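Local coordinates for protein GH3 beta-N-acetylglucosaminidase (Paenibacillaceae, PDB 6K5J) that hydrolyses terminal beta-linked N-acetylglucosamine residues as a glycoside hydrolase family 3 beta-N-acetylglucosaminidase, at residues 360-363 with 364-368; 108-111 with 112-115; 409-412 with 413-417. All blocks are in the same frame, centred on the assembly; numbering follows the deposited sequence.

Contact 1 (360-363 with 364-368)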
loop_
_atom_site.group_PDB
_atom_site.type_symbol
_atom_site.label_atom_id
_atom_site.label_comp_id
_atom_site.label_asym_id
_atom_site.label_seq_id
_atom_site.Cartn_x
_atom_site.Cartn_y
_atom_site.Cartn_z
ATOM N N GLU A 360 6.455 -16.795 -16.637
ATOM C CA GLU A 360 5.604 -15.896 -17.407
ATOM C C GLU A 360 5.200 -14.656 -16.607
ATOM O O GLU A 360 5.186 -13.542 -17.144
ATOM C CB GLU A 360 4.364 -16.647 -17.891
ATOM C CG GLU A 360 4.633 -17.733 -18.949
ATOM C CD GLU A 360 5.409 -18.953 -18.438
ATOM O OE1 GLU A 360 5.478 -19.193 -17.202
ATOM O OE2 GLU A 360 5.953 -19.687 -19.296
ATOM N N LYS A 361 4.832 -14.826 -15.334
ATOM C CA LYS A 361 4.447 -13.673 -14.527
ATOM C C LYS A 361 5.661 -12.819 -14.173
ATOM O O LYS A 361 5.584 -11.582 -14.175
ATOM C CB LYS A 361 3.710 -14.140 -13.264
ATOM C CG LYS A 361 2.294 -14.629 -13.528
ATOM C CD LYS A 361 1.562 -15.021 -12.234
ATOM C CE LYS A 361 2.124 -16.309 -11.648
ATOM N NZ LYS A 361 1.356 -16.763 -10.437
ATOM N N THR A 362 6.789 -13.453 -13.866
ATOM C CA THR A 362 7.994 -12.692 -13.561
ATOM C C THR A 362 8.442 -11.879 -14.769
ATOM O O THR A 362 8.791 -10.702 -14.642
ATOM C CB THR A 362 9.110 -13.636 -13.108
ATOM O OG1 THR A 362 8.716 -14.306 -11.902
ATOM C CG2 THR A 362 10.429 -12.861 -12.874
ATOM N N GLU A 363 8.429 -12.487 -15.956
ATOM C CA GLU A 363 8.859 -11.746 -17.139
ATOM C C GLU A 363 7.878 -10.642 -17.495
ATOM O O GLU A 363 8.289 -9.582 -17.976
ATOM C CB GLU A 363 9.066 -12.709 -18.307
ATOM C CG GLU A 363 10.299 -13.571 -18.093
ATOM C CD GLU A 363 10.330 -14.792 -18.984
ATOM O OE1 GLU A 363 9.438 -14.924 -19.850
ATOM O OE2 GLU A 363 11.264 -15.602 -18.824
ATOM N N LEU A 364 6.590 -10.855 -17.235
ATOM C CA LEU A 364 5.607 -9.802 -17.454
ATOM C C LEU A 364 5.904 -8.572 -16.591
ATOM O O LEU A 364 5.874 -7.437 -17.082
ATOM C CB LEU A 364 4.205 -10.336 -17.158
ATOM C CG LEU A 364 3.017 -9.463 -17.564
ATOM C CD1 LEU A 364 1.802 -10.341 -17.821
ATOM C CD2 LEU A 364 2.685 -8.403 -16.515
ATOM N N VAL A 365 6.152 -8.773 -15.289
ATOM C CA VAL A 365 6.383 -7.616 -14.421
ATOM C C VAL A 365 7.746 -6.994 -14.712
ATOM O O VAL A 365 7.924 -5.781 -14.550
ATOM C CB VAL A 365 6.227 -7.972 -12.922
ATOM C CG1 VAL A 365 4.815 -8.487 -12.616
ATOM C CG2 VAL A 365 7.266 -8.949 -12.468
ATOM N N GLU A 366 8.720 -7.798 -15.149
ATOM C CA GLU A 366 9.987 -7.234 -15.612
ATOM C C GLU A 366 9.769 -6.263 -16.770
ATOM O O GLU A 366 10.361 -5.177 -16.810
ATOM C CB GLU A 366 10.940 -8.362 -16.019
ATOM C CG GLU A 366 11.577 -9.047 -14.806
ATOM C CD GLU A 366 12.413 -10.255 -15.162
ATOM O OE1 GLU A 366 12.422 -10.661 -16.350
ATOM O OE2 GLU A 366 13.062 -10.800 -14.238
ATOM N N ARG A 367 8.893 -6.621 -17.703
ATOM C CA ARG A 367 8.637 -5.731 -18.826
ATOM C C ARG A 367 7.922 -4.460 -18.385
ATOM O O ARG A 367 8.140 -3.396 -18.975
ATOM C CB ARG A 367 7.860 -6.481 -19.901
ATOM C CG ARG A 367 8.723 -7.557 -20.554
ATOM C CD ARG A 367 8.018 -8.268 -21.717
ATOM N NE ARG A 367 8.678 -9.544 -21.939
ATOM C CZ ARG A 367 8.161 -10.717 -21.603
ATOM N NH1 ARG A 367 6.954 -10.780 -21.057
ATOM N NH2 ARG A 367 8.854 -11.824 -21.816
ATOM N N ILE A 368 7.097 -4.537 -17.337
ATOM C CA ILE A 368 6.481 -3.334 -16.774
ATOM C C ILE A 368 7.548 -2.383 -16.241
ATOM O O ILE A 368 7.542 -1.183 -16.540
ATOM C CB ILE A 368 5.473 -3.713 -15.671
ATOM C CG1 ILE A 368 4.303 -4.519 -16.248
ATOM C CG2 ILE A 368 4.969 -2.480 -14.951
ATOM C CD1 ILE A 368 3.295 -4.903 -15.201
HETATM O O HOH W 1 4.867 -13.158 -19.768
HETATM O O HOH W 2 7.599 -13.907 -21.123
#

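Contact 2 (108-111 with 112-115)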
loop_
_atom_site.group_PDB
_atom_site.type_symbol
_atom_site.label_atom_id
_atom_site.label_comp_id
_atom_site.label_asym_id
_atom_site.label_seq_id
_atom_site.Cartn_x
_atom_site.Cartn_y
_atom_site.Cartn_z
ATOM N N ALA A 108 5.186 4.355 -15.876
ATOM C CA ALA A 108 5.060 3.643 -17.148
ATOM C C ALA A 108 3.865 4.148 -17.957
ATOM O O ALA A 108 3.876 4.073 -19.193
ATOM C CB ALA A 108 4.951 2.134 -16.894
ATOM N N GLY A 109 2.832 4.656 -17.285
ATOM C CA GLY A 109 1.755 5.391 -17.926
ATOM C C GLY A 109 0.678 4.561 -18.589
ATOM O O GLY A 109 -0.167 5.129 -19.291
ATOM N N ASP A 110 0.658 3.246 -18.382
ATOM C CA ASP A 110 -0.160 2.334 -19.185
ATOM C C ASP A 110 -1.209 1.672 -18.297
ATOM O O ASP A 110 -0.867 0.889 -17.407
ATOM C CB ASP A 110 0.734 1.296 -19.862
ATOM C CG ASP A 110 0.001 0.463 -20.897
ATOM O OD1 ASP A 110 -1.244 0.377 -20.843
ATOM O OD2 ASP A 110 0.679 -0.117 -21.774
ATOM N N ALA A 111 -2.489 1.969 -18.547
ATOM C CA ALA A 111 -3.543 1.412 -17.698
ATOM C C ALA A 111 -3.626 -0.103 -17.818
ATOM O O ALA A 111 -4.011 -0.781 -16.854
ATOM C CB ALA A 111 -4.895 2.044 -18.035
ATOM N N GLU A 112 -3.280 -0.651 -18.988
ATOM C CA GLU A 112 -3.293 -2.096 -19.169
ATOM C C GLU A 112 -2.295 -2.790 -18.247
ATOM O O GLU A 112 -2.533 -3.921 -17.810
ATOM C CB GLU A 112 -2.992 -2.432 -20.633
ATOM C CG GLU A 112 -3.431 -3.808 -21.063
ATOM C CD GLU A 112 -3.417 -3.979 -22.573
ATOM O OE1 GLU A 112 -3.368 -5.141 -23.035
ATOM O OE2 GLU A 112 -3.454 -2.955 -23.295
ATOM N N LEU A 113 -1.176 -2.141 -17.938
ATOM C CA LEU A 113 -0.210 -2.776 -17.052
ATOM C C LEU A 113 -0.676 -2.742 -15.610
ATOM O O LEU A 113 -0.334 -3.641 -14.834
ATOM C CB LEU A 113 1.148 -2.097 -17.168
ATOM C CG LEU A 113 1.662 -1.968 -18.601
ATOM C CD1 LEU A 113 3.008 -1.240 -18.614
ATOM C CD2 LEU A 113 1.756 -3.332 -19.266
ATOM N N ALA A 114 -1.436 -1.714 -15.228
ATOM C CA ALA A 114 -2.012 -1.711 -13.888
ATOM C C ALA A 114 -3.033 -2.830 -13.739
ATOM O O ALA A 114 -3.123 -3.457 -12.675
ATOM C CB ALA A 114 -2.638 -0.347 -13.581
ATOM N N TYR A 115 -3.806 -3.107 -14.794
ATOM C CA TYR A 115 -4.690 -4.271 -14.760
ATOM C C TYR A 115 -3.895 -5.553 -14.551
ATOM O O TYR A 115 -4.237 -6.379 -13.697
ATOM C CB TYR A 115 -5.520 -4.381 -16.048
ATOM C CG TYR A 115 -6.416 -5.609 -16.040
ATOM C CD1 TYR A 115 -5.952 -6.844 -16.496
ATOM C CD2 TYR A 115 -7.707 -5.546 -15.542
ATOM C CE1 TYR A 115 -6.758 -7.975 -16.458
ATOM C CE2 TYR A 115 -8.526 -6.670 -15.513
ATOM C CZ TYR A 115 -8.047 -7.876 -15.972
ATOM O OH TYR A 115 -8.864 -8.989 -15.934
#

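Contact 3 (409-412 with 413-417)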
loop_
_atom_site.group_PDB
_atom_site.type_symbol
_atom_site.label_atom_id
_atom_site.label_comp_id
_atom_site.label_asym_id
_atom_site.label_seq_id
_atom_site.Cartn_x
_atom_site.Cartn_y
_atom_site.Cartn_z
ATOM N N ARG A 409 15.836 -7.232 0.519
ATOM C CA ARG A 409 15.785 -7.515 -0.909
ATOM C C ARG A 409 17.075 -8.214 -1.311
ATOM O O ARG A 409 18.163 -7.661 -1.123
ATOM C CB ARG A 409 15.596 -6.230 -1.721
ATOM C CG ARG A 409 14.384 -5.401 -1.301
ATOM C CD ARG A 409 13.061 -5.970 -1.836
ATOM N NE ARG A 409 12.032 -4.932 -1.876
ATOM C CZ ARG A 409 10.729 -5.149 -2.047
ATOM N NH1 ARG A 409 10.249 -6.384 -2.196
ATOM N NH2 ARG A 409 9.897 -4.118 -2.062
ATOM N N LYS A 410 16.952 -9.415 -1.877
ATOM C CA LYS A 410 18.127 -10.115 -2.391
ATOM C C LYS A 410 18.530 -9.616 -3.778
ATOM O O LYS A 410 19.725 -9.484 -4.075
ATOM C CB LYS A 410 17.863 -11.621 -2.430
ATOM C CG LYS A 410 19.071 -12.443 -2.870
ATOM C CD LYS A 410 18.653 -13.820 -3.351
ATOM C CE LYS A 410 18.694 -13.916 -4.871
ATOM N NZ LYS A 410 20.034 -14.355 -5.353
ATOM N N GLU A 411 17.556 -9.349 -4.647
ATOM C CA GLU A 411 17.846 -8.927 -6.021
ATOM C C GLU A 411 18.048 -7.410 -6.053
ATOM O O GLU A 411 17.220 -6.636 -6.543
ATOM C CB GLU A 411 16.735 -9.376 -6.964
ATOM C CG GLU A 411 16.593 -10.894 -7.105
ATOM C CD GLU A 411 15.629 -11.512 -6.100
ATOM O OE1 GLU A 411 15.159 -10.814 -5.174
ATOM O OE2 GLU A 411 15.326 -12.710 -6.256
ATOM N N THR A 412 19.180 -6.998 -5.486
ATOM C CA THR A 412 19.580 -5.602 -5.414
ATOM C C THR A 412 20.054 -5.108 -6.778
ATOM O O THR A 412 20.235 -5.880 -7.721
ATOM C CB THR A 412 20.719 -5.430 -4.405
ATOM O OG1 THR A 412 21.871 -6.150 -4.878
ATOM C CG2 THR A 412 20.309 -5.959 -3.022
ATOM N N LEU A 413 20.288 -3.793 -6.870
ATOM C CA LEU A 413 20.917 -3.268 -8.074
ATOM C C LEU A 413 22.267 -3.936 -8.312
ATOM O O LEU A 413 22.604 -4.296 -9.449
ATOM C CB LEU A 413 21.075 -1.752 -7.969
ATOM C CG LEU A 413 21.889 -1.160 -9.119
ATOM C CD1 LEU A 413 21.165 -1.405 -10.432
ATOM C CD2 LEU A 413 22.106 0.327 -8.894
ATOM N N GLY A 414 23.044 -4.128 -7.241
ATOM C CA GLY A 414 24.328 -4.795 -7.381
ATOM C C GLY A 414 24.181 -6.213 -7.888
ATOM O O GLY A 414 24.972 -6.671 -8.715
ATOM N N TYR A 415 23.158 -6.924 -7.401
ATOM C CA TYR A 415 22.844 -8.261 -7.897
ATOM C C TYR A 415 22.683 -8.269 -9.414
ATOM O O TYR A 415 23.271 -9.103 -10.114
ATOM C CB TYR A 415 21.575 -8.769 -7.209
ATOM C CG TYR A 415 21.003 -10.060 -7.780
ATOM C CD1 TYR A 415 21.410 -11.303 -7.289
ATOM C CD2 TYR A 415 20.055 -10.031 -8.801
ATOM C CE1 TYR A 415 20.887 -12.483 -7.809
ATOM C CE2 TYR A 415 19.521 -11.195 -9.320
ATOM C CZ TYR A 415 19.942 -12.419 -8.819
ATOM O OH TYR A 415 19.416 -13.577 -9.336
ATOM N N TRP A 416 21.890 -7.339 -9.950
ATOM C CA TRP A 416 21.654 -7.354 -11.393
ATOM C C TRP A 416 22.879 -6.887 -12.169
ATOM O O TRP A 416 23.161 -7.398 -13.259
ATOM C CB TRP A 416 20.434 -6.502 -11.737
ATOM C CG TRP A 416 19.169 -7.109 -11.230
ATOM C CD1 TRP A 416 18.415 -6.670 -10.188
ATOM C CD2 TRP A 416 18.518 -8.276 -11.736
ATOM N NE1 TRP A 416 17.322 -7.489 -10.013
ATOM C CE2 TRP A 416 17.363 -8.482 -10.955
ATOM C CE3 TRP A 416 18.795 -9.164 -12.781
ATOM C CZ2 TRP A 416 16.478 -9.537 -11.192
ATOM C CZ3 TRP A 416 17.928 -10.213 -13.009
ATOM C CH2 TRP A 416 16.780 -10.391 -12.216
ATOM N N LEU A 417 23.607 -5.901 -11.648
ATOM C CA LEU A 417 24.819 -5.482 -12.343
ATOM C C LEU A 417 25.832 -6.617 -12.380
ATOM O O LEU A 417 26.481 -6.849 -13.409
ATOM C CB LEU A 417 25.410 -4.243 -11.679
ATOM C CG LEU A 417 24.660 -2.931 -11.916
ATOM C CD1 LEU A 417 25.305 -1.827 -11.118
ATOM C CD2 LEU A 417 24.628 -2.575 -13.406
#

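Contact 1 (360-363 with 364-368)
E363 and R367, one turn apart on helix 359-372, are paired through their charges. Their side chains run side by side and point the same way, yet OE1 of E363 stays 3.7 Å from NH2 of R367, a long salt bridge. The carboxylate and guanidinium planes are turned 71° apart, so the two groups do not meet as a flat, two-pronged pair. A water modelled between them is placed to accept from R367 NH2 and donate to E363 OE1, though both distances are so short that its position is doubtful. A second water donates to the backbone O of E360 and is held only weakly by R367 NH1. Both waters sit at the edge of the guanidinium, while E363 O lies 3.4 Å above the plane of the R367 guanidinium, on one face.

The helical backbone bonds run through the same turn. L364, V365, E366 and R367 each donate to the carbonyl four residues earlier, the shortest being E366 N to T362 O at 2.9 Å; one of the four, R367 N to E363 O, joins the charged pair.

Methyl groups meet oxygens on the neighbouring faces. With its OG1 anti to the carbonyl carbon (chi1 -62°), T362 sends the hydroxyl back to T358 O and leaves CG2 for the carboxylate of E366, 3.6 Å from OE2. That carboxylate has a weak, long ion pair with R511. CG2 of V365 rests 3.2 Å from T362 O, on the side of the helix that packs against helix 111-127.

K361 reaches that neighbouring helix with NZ, which forms a salt bridge with E124. The whole is an amphipathic helix, with an i to i+4 Glu-Arg pair on its outer side and a buried flank, V365 and I368, against helix 111-127.

Contact 2 (108-111 with 112-115)
With CG anti to the backbone N (chi1 -170°), D110 swings its carboxylate over the start of helix 111-127, where OD1 accepts from E112 N at 2.9 Å. The donor comes from 37° out of the carboxylate plane, and the bond is bent, with an angle of 137° at the hydrogen. Because the acceptor is two residues before the donor, this is an Asx turn with D110 as N-cap. The backbone O of D110 adds two weak bonds, from L113 N and A114 N, before the regular Y115 N to A111 O bond of 3.1 Å.

The L113 side chain crosses that of D110 at about a right angle, its CG 3.6 Å from D110 CB, and its CD1 also meets A108 CB at 4.3 Å. The E112 side chain runs beside that of D110, but the carboxylates are turned nearly at right angles and their charged atoms do not touch; this like charge may be eased by K371, which forms a salt bridge with D110 OD2.

G109, with positive phi, is the first residue to leave helix 102-108, and D110 caps the next helix. L113 and A108 pack on helix 359-372, while A111 and Y115 lie against helix 158-174, where Y115 OH bonds to D174.

Contact 3 (409-412 with 413-417)
Helix 413-419 opens with a threonine N-cap: OG1 of T412 accepts from Y415 N at 2.9 Å. The hydroxyl stands between the backbone N and the carbonyl carbon (chi1 64°), a position from which it can turn in over the first helical turn. E426 steadies this cap from outside, its carboxylate bonded both to T412 OG1 and to G414 N. The carbonyl of T412 serves as well, taking W416 N at 3.1 Å as the first i to i+4 bond of the helix.

Ahead of the cap, E411 is the centre of an inverse gamma turn, and its side chain lies beside the Y415 ring. Its CG lies over one face of that ring as a CH-pi contact, 4.1 Å from the centroid of the Y415 ring and 26° off the normal. The carboxylate beyond stands at 80° to the ring plane. The lysine chain of K410, bent near its end, carries NZ to 3.2 Å from Y415 CE1, an oblique approach. W416 joins the group with NE1 3.6 Å from E411 CB, and CD2 of Y415 sits over the centre of one face of the indole.

Replacing Y415 with an alanine removes the ring, which would probably leave E411 CG without its CH-pi partner and open a gap over the W416 indole. W416 also meets helix 507-517, whereas L413 is buried against strands 390-396 and 450-455. The arrangement is a Thr N-cap with a CH-pi contact beside it, at the start of a helix packed on the mixed sheet of an alpha/beta domain.

How the contacts relate
Along the chain the contacts come in series, contact 2, then contact 1, then contact 3; none nests in or crosses another. Contacts 2 and 3 close short turns at helix starts, while contact 1 lies within a helix. Contact 2 joins helix 102-108 to helix 111-127 in the N-terminal, barrel-type region. Far later in sequence, contact 1 lies on helix 359-372, which comes back to touch it: I368 CD1 is 3.9 Å from L113 O. Contact 3, still later, starts a helix of the mixed-sheet region and touches contact 1 loosely, W416 against E366. Helix 359-372 thus lies between the two regions; contacts 2 and 3 do not touch, their nearest atoms being about 16 Å apart.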